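Local structure of glyoxalase family protein (Bacillus cereus, 1ZSW) at residues H31-M36 with I244-I249; L71-K76 with L84-I89; S111-H116 with A174-Q179. The protein is of unknown function but binds zinc and belongs to the glyoxalase (vicinal oxygen chelate) family of metalloproteins. All blocks are in the same frame, centred on the assembly; numbering follows the deposited sequence. Where two conformers were deposited one is given.

Contact 1: residues H31-M36 with I244-I249; sequences HHHISM and IHHLAI. With ZN (zinc ion), chain B.
An antiparallel, twice-bulged strand pair near the centre of the molecule joins one strand from each of the two glyoxalase-family regions and binds a zinc ion through His33 and His246. Each donates NE2 to the metal, at 2.1 Å from His33 NE2 and 2.1 Å from His246 NE2, and their rings meet rim to rim with planes at 87°. Both side chains have CG wedged between the backbone N and the carbonyl carbon (chi1 64° in each), which lifts the rings off the same sheet face toward the ion. Each ring rests on a side chain of the other strand: Ala248 CB lies 3.5 Å from the centroid of the His33 ring, a CH-pi contact over its face, and Ser35 CB sits over a face of the His246 ring. The ring rotation of each ligand is restrained by a bond in its own plane: His33 ND1 gives a straight hydrogen bond to His32 ND1 (2.8 Å) and His246 ND1 an equally straight one to His245 ND1 (2.8 Å). These pairs arise at two classic beta bulges, where His32 and His33 share Ala248, and His245 and His246 share Ser35. On the other face Ile34 CG1 packs 3.6 Å from Ile244 CG2, and Met36 runs alongside Ile244. Metal ligation by paired strands is as in other vicinal oxygen chelate proteins. Glu294 of strand 292-300, next to 244-251, completes the protein ligands; strand 83-88 flanks 31-38 on its other edge, while strand 180-188 packs against His31 and Ile34.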
loop_
_atom_site.group_PDB
_atom_site.type_symbol
_atom_site.label_atom_id
_atom_site.label_comp_id
_atom_site.label_asym_id
_atom_site.label_seq_id
_atom_site.Cartn_x
_atom_site.Cartn_y
_atom_site.Cartn_z
ATOM N N HIS A 31 -4.845 -2.298 -5.326
ATOM C CA HIS A 31 -4.381 -1.478 -4.202
ATOM C C HIS A 31 -4.112 -0.052 -4.660
ATOM O O HIS A 31 -3.624 0.193 -5.781
ATOM C CB HIS A 31 -3.096 -2.012 -3.556
ATOM C CG HIS A 31 -3.102 -3.494 -3.305
ATOM N ND1 HIS A 31 -4.138 -4.114 -2.641
ATOM C CD2 HIS A 31 -2.187 -4.469 -3.590
ATOM C CE1 HIS A 31 -3.870 -5.413 -2.532
ATOM N NE2 HIS A 31 -2.702 -5.654 -3.108
ATOM N N HIS A 32 -4.331 0.880 -3.725
ATOM C CA HIS A 32 -4.057 2.317 -3.959
ATOM C C HIS A 32 -2.719 2.723 -3.353
ATOM O O HIS A 32 -1.844 3.246 -4.040
ATOM C CB HIS A 32 -5.215 3.155 -3.392
ATOM C CG HIS A 32 -5.165 4.608 -3.753
ATOM N ND1 HIS A 32 -4.291 5.496 -3.164
ATOM C CD2 HIS A 32 -5.918 5.327 -4.626
ATOM C CE1 HIS A 32 -4.511 6.713 -3.646
ATOM N NE2 HIS A 32 -5.475 6.632 -4.560
ATOM N N HIS A 33 -2.559 2.463 -2.059
ATOM C CA HIS A 33 -1.291 2.712 -1.381
ATOM C C HIS A 33 -1.286 1.946 -0.109
ATOM O O HIS A 33 -2.312 1.345 0.263
ATOM C CB HIS A 33 -1.069 4.221 -1.073
ATOM C CG HIS A 33 -2.063 4.827 -0.124
ATOM N ND1 HIS A 33 -3.249 5.393 -0.559
ATOM C CD2 HIS A 33 -2.016 5.039 1.220
ATOM C CE1 HIS A 33 -3.911 5.881 0.482
ATOM N NE2 HIS A 33 -3.180 5.690 1.572
ATOM N N ILE A 34 -0.137 1.949 0.564
ATOM C CA ILE A 34 -0.036 1.284 1.865
ATOM C C ILE A 34 0.829 2.177 2.731
ATOM O O ILE A 34 1.776 2.763 2.205
ATOM C CB ILE A 34 0.533 -0.170 1.689
ATOM C CG1 ILE A 34 0.461 -1.005 2.977
ATOM C CG2 ILE A 34 1.919 -0.172 1.001
ATOM C CD1 ILE A 34 0.457 -2.530 2.665
ATOM N N SER A 35 0.443 2.326 3.988
ATOM C CA SER A 35 1.079 3.307 4.893
ATOM C C SER A 35 1.625 2.643 6.139
ATOM O O SER A 35 0.953 1.791 6.685
ATOM C CB SER A 35 0.089 4.412 5.288
ATOM O OG SER A 35 -0.206 5.135 4.066
ATOM N N MET A 36 2.798 3.118 6.576
ATOM C CA MET A 36 3.645 2.475 7.608
ATOM C C MET A 36 4.176 3.520 8.563
ATOM O O MET A 36 4.053 4.730 8.344
ATOM C CB MET A 36 4.858 1.833 6.903
ATOM C CG MET A 36 4.616 0.483 6.226
ATOM S SD MET A 36 3.617 0.551 4.737
ATOM C CE MET A 36 4.765 1.312 3.596
ATOM N N ILE A 244 2.748 -1.723 9.665
ATOM C CA ILE A 244 1.870 -1.273 8.602
ATOM C C ILE A 244 0.559 -0.796 9.227
ATOM O O ILE A 244 -0.133 -1.558 9.912
ATOM C CB ILE A 244 1.627 -2.391 7.555
ATOM C CG1 ILE A 244 2.942 -2.855 6.920
ATOM C CG2 ILE A 244 0.670 -1.863 6.483
ATOM C CD1 ILE A 244 2.903 -4.262 6.268
ATOM N N HIS A 245 0.209 0.472 8.967
ATOM C CA HIS A 245 -0.889 1.119 9.626
ATOM C C HIS A 245 -2.232 0.843 8.907
ATOM O O HIS A 245 -3.214 0.532 9.545
ATOM C CB HIS A 245 -0.609 2.616 9.742
ATOM C CG HIS A 245 -1.698 3.370 10.418
ATOM N ND1 HIS A 245 -2.673 4.036 9.709
ATOM C CD2 HIS A 245 -1.988 3.551 11.727
ATOM C CE1 HIS A 245 -3.513 4.611 10.555
ATOM N NE2 HIS A 245 -3.125 4.325 11.786
ATOM N N HIS A 246 -2.214 0.888 7.582
ATOM C CA HIS A 246 -3.438 0.594 6.788
ATOM C C HIS A 246 -3.097 0.277 5.346
ATOM O O HIS A 246 -2.047 0.649 4.836
ATOM C CB HIS A 246 -4.481 1.771 6.838
ATOM C CG HIS A 246 -4.003 3.051 6.232
ATOM N ND1 HIS A 246 -3.336 4.016 6.965
ATOM C CD2 HIS A 246 -4.181 3.572 4.996
ATOM C CE1 HIS A 246 -3.054 5.041 6.171
ATOM N NE2 HIS A 246 -3.539 4.788 4.966
ATOM N N LEU A 247 -4.049 -0.377 4.691
ATOM C CA LEU A 247 -3.989 -0.655 3.264
ATOM C C LEU A 247 -5.141 0.093 2.620
ATOM O O LEU A 247 -6.281 0.023 3.139
ATOM C CB LEU A 247 -4.182 -2.157 2.986
ATOM C CG LEU A 247 -4.390 -2.541 1.516
ATOM C CD1 LEU A 247 -3.170 -2.295 0.665
ATOM C CD2 LEU A 247 -4.810 -4.026 1.423
ATOM N N ALA A 248 -4.820 0.837 1.554
ATOM C CA ALA A 248 -5.856 1.545 0.766
ATOM C C ALA A 248 -6.085 0.852 -0.550
ATOM O O ALA A 248 -5.117 0.427 -1.190
ATOM C CB ALA A 248 -5.460 3.002 0.508
ATOM N N ILE A 249 -7.362 0.758 -0.933
ATOM C CA ILE A 249 -7.763 0.175 -2.226
ATOM C C ILE A 249 -8.374 1.251 -3.103
ATOM O O ILE A 249 -8.885 2.222 -2.591
ATOM C CB ILE A 249 -8.723 -1.024 -2.065
ATOM C CG1 ILE A 249 -10.062 -0.599 -1.457
ATOM C CG2 ILE A 249 -8.038 -2.109 -1.159
ATOM C CD1 ILE A 249 -11.105 -1.757 -1.150
HETATM ZN ZN ZN B . -3.846 6.252 3.507
#

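Contact 2: residues L71-K76 with L84-I89; sequences LFYGDK and LSFFEI
In the conformer described, one of two for Phe72, Ser85 CB lies over one face of the Phe72 ring, 3.7 Å from its centroid and offset toward the rim, a CH-pi contact on one side of the hairpin formed by strands 69-74 and 83-88. On the reverse side Tyr73 and Phe86 cross at about a right angle, Phe86 CD2 approaching the edge of the tyrosine ring with 3.7 Å to Tyr73 CE1. With CG anti to the carbonyl carbon (chi1 -54° for Tyr73, -68° for Phe86), each ring leans toward the N-terminal end of its own strand, and because the strands are antiparallel the two lean toward each other across the diagonal. The backbone sets this register. Leu71 and Phe86 exchange two hydrogen bonds, with Leu71 N to Phe86 O at 2.9 Å, and Tyr73 and Leu84 exchange another two. Between them Phe72 and Ser85 form a non-hydrogen-bonded pair, where Ser85 CA approaches Leu71 O at 3.1 Å in a CA-H...O contact. Further out, helix 41-51 packs on Leu71, Tyr73 and Phe86, strand 55-62 adjoins Phe72, and strand 31-38 carries Ile34 and Met36 against Leu84. Ser85 OG is hydrogen-bonded to Ser35 OG and to His70 NE2. The contact therefore joins two chemistries: aromatic packing on the side that meets helix 41-51, and on the zinc-facing side a buried serine hydroxyl gripped by two polar partners, one of them the serine beside the metal-binding histidines.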
loop_
_atom_site.group_PDB
_atom_site.type_symbol
_atom_site.label_atom_id
_atom_site.label_comp_id
_atom_site.label_asym_id
_atom_site.label_seq_id
_atom_site.Cartn_x
_atom_site.Cartn_y
_atom_site.Cartn_z
ATOM N N LEU A 71 6.090 10.764 4.381
ATOM C CA LEU A 71 6.861 10.642 3.156
ATOM C C LEU A 71 6.265 9.583 2.222
ATOM O O LEU A 71 5.892 8.483 2.680
ATOM C CB LEU A 71 8.313 10.241 3.500
ATOM C CG LEU A 71 9.024 10.984 4.636
ATOM C CD1 LEU A 71 10.415 10.439 4.696
ATOM C CD2 LEU A 71 9.065 12.494 4.364
ATOM N N PHE A 72 6.037 9.924 0.944
ATOM C CA PHE A 72 5.526 8.934 -0.017
ATOM C C PHE A 72 6.645 8.624 -0.988
ATOM O O PHE A 72 7.442 9.513 -1.381
ATOM C CB PHE A 72 4.347 9.446 -0.889
ATOM C CG PHE A 72 3.028 9.633 -0.170
ATOM C CD1 PHE A 72 2.821 10.739 0.649
ATOM C CD2 PHE A 72 1.967 8.746 -0.388
ATOM C CE1 PHE A 72 1.589 10.945 1.273
ATOM C CE2 PHE A 72 0.719 8.939 0.238
ATOM C CZ PHE A 72 0.537 10.044 1.072
ATOM N N TYR A 73 6.714 7.338 -1.344
ATOM C CA TYR A 73 7.570 6.809 -2.422
ATOM C C TYR A 73 6.707 6.072 -3.436
ATOM O O TYR A 73 5.684 5.468 -3.090
ATOM C CB TYR A 73 8.580 5.828 -1.808
ATOM C CG TYR A 73 9.376 6.424 -0.654
ATOM C CD1 TYR A 73 8.934 6.286 0.674
ATOM C CD2 TYR A 73 10.551 7.189 -0.892
ATOM C CE1 TYR A 73 9.636 6.822 1.742
ATOM C CE2 TYR A 73 11.259 7.757 0.190
ATOM C CZ TYR A 73 10.788 7.560 1.496
ATOM O OH TYR A 73 11.436 8.058 2.590
ATOM N N GLY A 74 7.130 6.064 -4.687
ATOM C CA GLY A 74 6.402 5.340 -5.709
ATOM C C GLY A 74 7.085 5.462 -7.037
ATOM O O GLY A 74 8.291 5.579 -7.103
ATOM N N ASP A 75 6.275 5.434 -8.077
ATOM C CA ASP A 75 6.774 5.498 -9.445
ATOM C C ASP A 75 6.979 6.963 -9.840
ATOM O O ASP A 75 6.970 7.836 -8.992
ATOM C CB ASP A 75 5.860 4.727 -10.427
ATOM C CG ASP A 75 4.548 5.432 -10.742
ATOM O OD1 ASP A 75 4.240 6.419 -10.070
ATOM O OD2 ASP A 75 3.810 4.968 -11.656
ATOM N N LYS A 76 7.145 7.203 -11.137
ATOM C CA LYS A 76 7.447 8.575 -11.621
ATOM C C LYS A 76 6.501 9.636 -11.048
ATOM O O LYS A 76 6.947 10.722 -10.659
ATOM C CB LYS A 76 7.403 8.611 -13.145
ATOM C CG LYS A 76 7.816 9.964 -13.761
ATOM C CD LYS A 76 7.651 9.877 -15.274
ATOM C CE LYS A 76 7.948 11.207 -15.945
ATOM N NZ LYS A 76 9.406 11.477 -15.862
ATOM N N LEU A 84 4.077 3.737 -1.417
ATOM C CA LEU A 84 4.363 3.325 -0.035
ATOM C C LEU A 84 4.597 4.606 0.734
ATOM O O LEU A 84 5.424 5.422 0.343
ATOM C CB LEU A 84 5.619 2.445 0.060
ATOM C CG LEU A 84 5.844 1.217 -0.824
ATOM C CD1 LEU A 84 6.718 0.165 -0.095
ATOM C CD2 LEU A 84 4.610 0.569 -1.415
ATOM N N SER A 85 3.852 4.792 1.808
ATOM C CA SER A 85 4.061 6.021 2.581
ATOM C C SER A 85 4.408 5.682 4.029
ATOM O O SER A 85 4.066 4.587 4.523
ATOM C CB SER A 85 2.834 6.904 2.478
ATOM O OG SER A 85 1.919 6.608 3.512
ATOM N N PHE A 86 5.131 6.595 4.681
ATOM C CA PHE A 86 5.631 6.389 6.032
ATOM C C PHE A 86 5.424 7.638 6.855
ATOM O O PHE A 86 5.733 8.726 6.375
ATOM C CB PHE A 86 7.145 6.107 5.964
ATOM C CG PHE A 86 7.483 4.797 5.328
ATOM C CD1 PHE A 86 7.694 3.689 6.154
ATOM C CD2 PHE A 86 7.593 4.659 3.934
ATOM C CE1 PHE A 86 7.967 2.469 5.606
ATOM C CE2 PHE A 86 7.916 3.369 3.359
ATOM C CZ PHE A 86 8.106 2.311 4.227
ATOM N N PHE A 87 4.913 7.464 8.071
ATOM C CA PHE A 87 4.820 8.550 9.075
ATOM C C PHE A 87 6.053 8.387 9.921
ATOM O O PHE A 87 6.311 7.291 10.422
ATOM C CB PHE A 87 3.569 8.334 9.939
ATOM C CG PHE A 87 2.298 8.460 9.157
ATOM C CD1 PHE A 87 1.611 7.314 8.724
ATOM C CD2 PHE A 87 1.808 9.721 8.824
ATOM C CE1 PHE A 87 0.431 7.436 7.982
ATOM C CE2 PHE A 87 0.629 9.846 8.077
ATOM C CZ PHE A 87 -0.047 8.701 7.669
ATOM N N GLU A 88 6.812 9.467 10.095
ATOM C CA GLU A 88 7.990 9.398 10.951
ATOM C C GLU A 88 7.579 9.747 12.362
ATOM O O GLU A 88 7.083 10.844 12.606
ATOM C CB GLU A 88 9.114 10.358 10.509
ATOM C CG GLU A 88 10.336 10.211 11.455
ATOM C CD GLU A 88 11.333 11.387 11.401
ATOM O OE1 GLU A 88 12.561 11.146 11.367
ATOM O OE2 GLU A 88 10.887 12.537 11.390
ATOM N N ILE A 89 7.834 8.839 13.299
ATOM C CA ILE A 89 7.463 9.061 14.701
ATOM C C ILE A 89 8.734 8.771 15.494
ATOM O O ILE A 89 8.976 7.645 15.864
ATOM C CB ILE A 89 6.298 8.137 15.120
ATOM C CG1 ILE A 89 5.116 8.350 14.136
ATOM C CG2 ILE A 89 5.906 8.367 16.611
ATOM C CD1 ILE A 89 3.833 7.660 14.487
#

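Contact 3: residues S111-H116 with A174-Q179; sequences SEDSLH and AKHQIQ
Ser114 OG stands anti to its own carbonyl carbon (chi1 -44°) and His176 CG does likewise (chi1 -60°), which brings the hydroxyl to the ring edge of the histidine. Ser114 OG and His176 ND1 share a hydrogen bond of 2.9 Å, with OG in the ring plane. Farther round the same rim, though less certainly because it holds for one of two conformers of the aspartate, Asp113 OD1 approaches His176 CE1 at 3.2 Å. Lys175 CG lies over the centre of one ring face. The helical side of the contact is the first turn of helix 112-124, closed by a capping box in which Ser114 N donates to Ser111 OG (3.0 Å) and Ser111 N to Ser114 OG (3.3 Å). Ser114 thus serves the cap and the loop together, joining the helix start to the short 3-10 turn 174-176 that leads toward strand 180-188. A water linking the two segments donates to Lys175 O at 2.7 Å and is also hydrogen-bonded to Ser111 OG. Within helix 112-124, Tyr117 stacks on the His176 ring and Trp118 NE1 donates to His176 O.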
loop_
_atom_site.group_PDB
_atom_site.type_symbol
_atom_site.label_atom_id
_atom_site.label_comp_id
_atom_site.label_asym_id
_atom_site.label_seq_id
_atom_site.Cartn_x
_atom_site.Cartn_y
_atom_site.Cartn_z
ATOM N N SER A 111 10.948 -9.522 -14.084
ATOM C CA SER A 111 11.405 -10.864 -14.496
ATOM C C SER A 111 12.222 -11.605 -13.454
ATOM O O SER A 111 12.666 -11.032 -12.449
ATOM C CB SER A 111 12.283 -10.677 -15.752
ATOM O OG SER A 111 13.524 -10.141 -15.332
ATOM N N GLU A 112 12.380 -12.926 -13.639
ATOM C CA GLU A 112 13.180 -13.705 -12.691
ATOM C C GLU A 112 14.610 -13.163 -12.677
ATOM O O GLU A 112 15.307 -13.191 -11.669
ATOM C CB GLU A 112 13.114 -15.223 -12.992
ATOM C CG GLU A 112 11.767 -15.829 -12.605
ATOM C CD GLU A 112 11.681 -17.348 -12.692
ATOM O OE1 GLU A 112 10.977 -17.856 -13.601
ATOM O OE2 GLU A 112 12.271 -18.034 -11.841
ATOM N N ASP A 113 15.027 -12.620 -13.826
ATOM C CA ASP A 113 16.302 -11.909 -13.959
ATOM C C ASP A 113 16.413 -10.724 -12.991
ATOM O O ASP A 113 17.415 -10.585 -12.308
ATOM C CB ASP A 113 16.505 -11.445 -15.413
ATOM C CG ASP A 113 17.815 -10.687 -15.621
ATOM O OD1 ASP A 113 17.829 -9.733 -16.440
ATOM O OD2 ASP A 113 18.827 -11.040 -14.975
ATOM N N SER A 114 15.369 -9.889 -12.927
ATOM C CA SER A 114 15.256 -8.819 -11.924
ATOM C C SER A 114 15.443 -9.356 -10.511
ATOM O O SER A 114 16.100 -8.723 -9.679
ATOM C CB SER A 114 13.928 -8.020 -12.029
ATOM O OG SER A 114 13.583 -7.695 -13.374
ATOM N N LEU A 115 14.884 -10.530 -10.199
ATOM C CA LEU A 115 15.194 -11.116 -8.889
ATOM C C LEU A 115 16.691 -11.322 -8.639
ATOM O O LEU A 115 17.188 -11.099 -7.533
ATOM C CB LEU A 115 14.437 -12.435 -8.659
ATOM C CG LEU A 115 12.915 -12.368 -8.616
ATOM C CD1 LEU A 115 12.333 -13.765 -8.385
ATOM C CD2 LEU A 115 12.426 -11.390 -7.499
ATOM N N HIS A 116 17.421 -11.714 -9.674
ATOM C CA HIS A 116 18.864 -11.899 -9.543
ATOM C C HIS A 116 19.577 -10.574 -9.365
ATOM O O HIS A 116 20.475 -10.460 -8.526
ATOM C CB HIS A 116 19.416 -12.698 -10.733
ATOM C CG HIS A 116 18.963 -14.126 -10.738
ATOM N ND1 HIS A 116 19.519 -15.083 -9.917
ATOM C CD2 HIS A 116 17.984 -14.749 -11.433
ATOM C CE1 HIS A 116 18.906 -16.236 -10.111
ATOM N NE2 HIS A 116 17.973 -16.064 -11.030
ATOM N N ALA A 174 15.821 0.705 -15.523
ATOM C CA ALA A 174 14.387 0.643 -15.775
ATOM C C ALA A 174 13.850 -0.792 -15.769
ATOM O O ALA A 174 12.790 -1.057 -15.194
ATOM C CB ALA A 174 14.040 1.293 -17.087
ATOM N N LYS A 175 14.570 -1.705 -16.418
ATOM C CA LYS A 175 14.009 -3.041 -16.651
ATOM C C LYS A 175 13.937 -3.907 -15.393
ATOM O O LYS A 175 13.332 -4.993 -15.438
ATOM C CB LYS A 175 14.789 -3.770 -17.743
ATOM C CG LYS A 175 16.181 -4.176 -17.313
ATOM C CD LYS A 175 16.974 -4.543 -18.561
ATOM C CE LYS A 175 17.724 -5.803 -18.383
ATOM N NZ LYS A 175 18.466 -6.149 -19.657
ATOM N N HIS A 176 14.548 -3.444 -14.295
ATOM C CA HIS A 176 14.512 -4.168 -13.015
ATOM C C HIS A 176 13.798 -3.386 -11.917
ATOM O O HIS A 176 13.740 -3.834 -10.779
ATOM C CB HIS A 176 15.908 -4.509 -12.521
ATOM C CG HIS A 176 16.675 -5.377 -13.468
ATOM N ND1 HIS A 176 16.103 -6.445 -14.129
ATOM C CD2 HIS A 176 17.961 -5.313 -13.894
ATOM C CE1 HIS A 176 17.007 -7.005 -14.923
ATOM N NE2 HIS A 176 18.147 -6.348 -14.777
ATOM N N GLN A 177 13.302 -2.203 -12.244
ATOM C CA GLN A 177 12.694 -1.373 -11.197
ATOM C C GLN A 177 11.457 -2.059 -10.652
ATOM O O GLN A 177 10.699 -2.714 -11.394
ATOM C CB GLN A 177 12.266 -0.000 -11.734
ATOM C CG GLN A 177 13.445 0.968 -11.790
ATOM C CD GLN A 177 13.066 2.356 -12.283
ATOM O OE1 GLN A 177 11.965 2.852 -12.030
ATOM N NE2 GLN A 177 13.991 2.995 -13.010
ATOM N N ILE A 178 11.242 -1.796 -9.378
ATOM C CA ILE A 178 9.957 -2.103 -8.749
ATOM C C ILE A 178 8.850 -1.429 -9.548
ATOM O O ILE A 178 8.926 -0.211 -9.825
ATOM C CB ILE A 178 9.959 -1.645 -7.279
ATOM C CG1 ILE A 178 10.847 -2.605 -6.455
ATOM C CG2 ILE A 178 8.528 -1.707 -6.726
ATOM C CD1 ILE A 178 11.358 -2.017 -5.201
ATOM N N GLN A 179 7.817 -2.188 -9.914
ATOM C CA GLN A 179 6.721 -1.644 -10.732
ATOM C C GLN A 179 5.644 -0.988 -9.894
ATOM O O GLN A 179 5.194 0.134 -10.195
ATOM C CB GLN A 179 6.117 -2.698 -11.646
ATOM C CG GLN A 179 7.172 -3.311 -12.564
ATOM C CD GLN A 179 6.678 -4.568 -13.148
ATOM O OE1 GLN A 179 6.970 -5.647 -12.640
ATOM N NE2 GLN A 179 5.868 -4.450 -14.182
HETATM O O HOH W 1 13.520 -7.442 -16.626
#

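Overall arrangement
Contacts 1 and 2 are buried and belong to one mixed sheet, in which strands 31-38 and 83-88 are neighbours. They touch directly: Met36 N meets Ser85 O at 2.8 Å in a probable hydrogen bond, and Met36 packs on Phe86. Contact 3 is partly buried at the periphery, its centre about 23 Å from that of contact 1 and about 21 Å from that of contact 2, and touches neither. The chemistry follows place: metal ligation and bulged pairing in contact 1, regular hairpin pairing with aromatic packing in contact 2, and in contact 3 a helix cap bound to a turn through polar atoms and water.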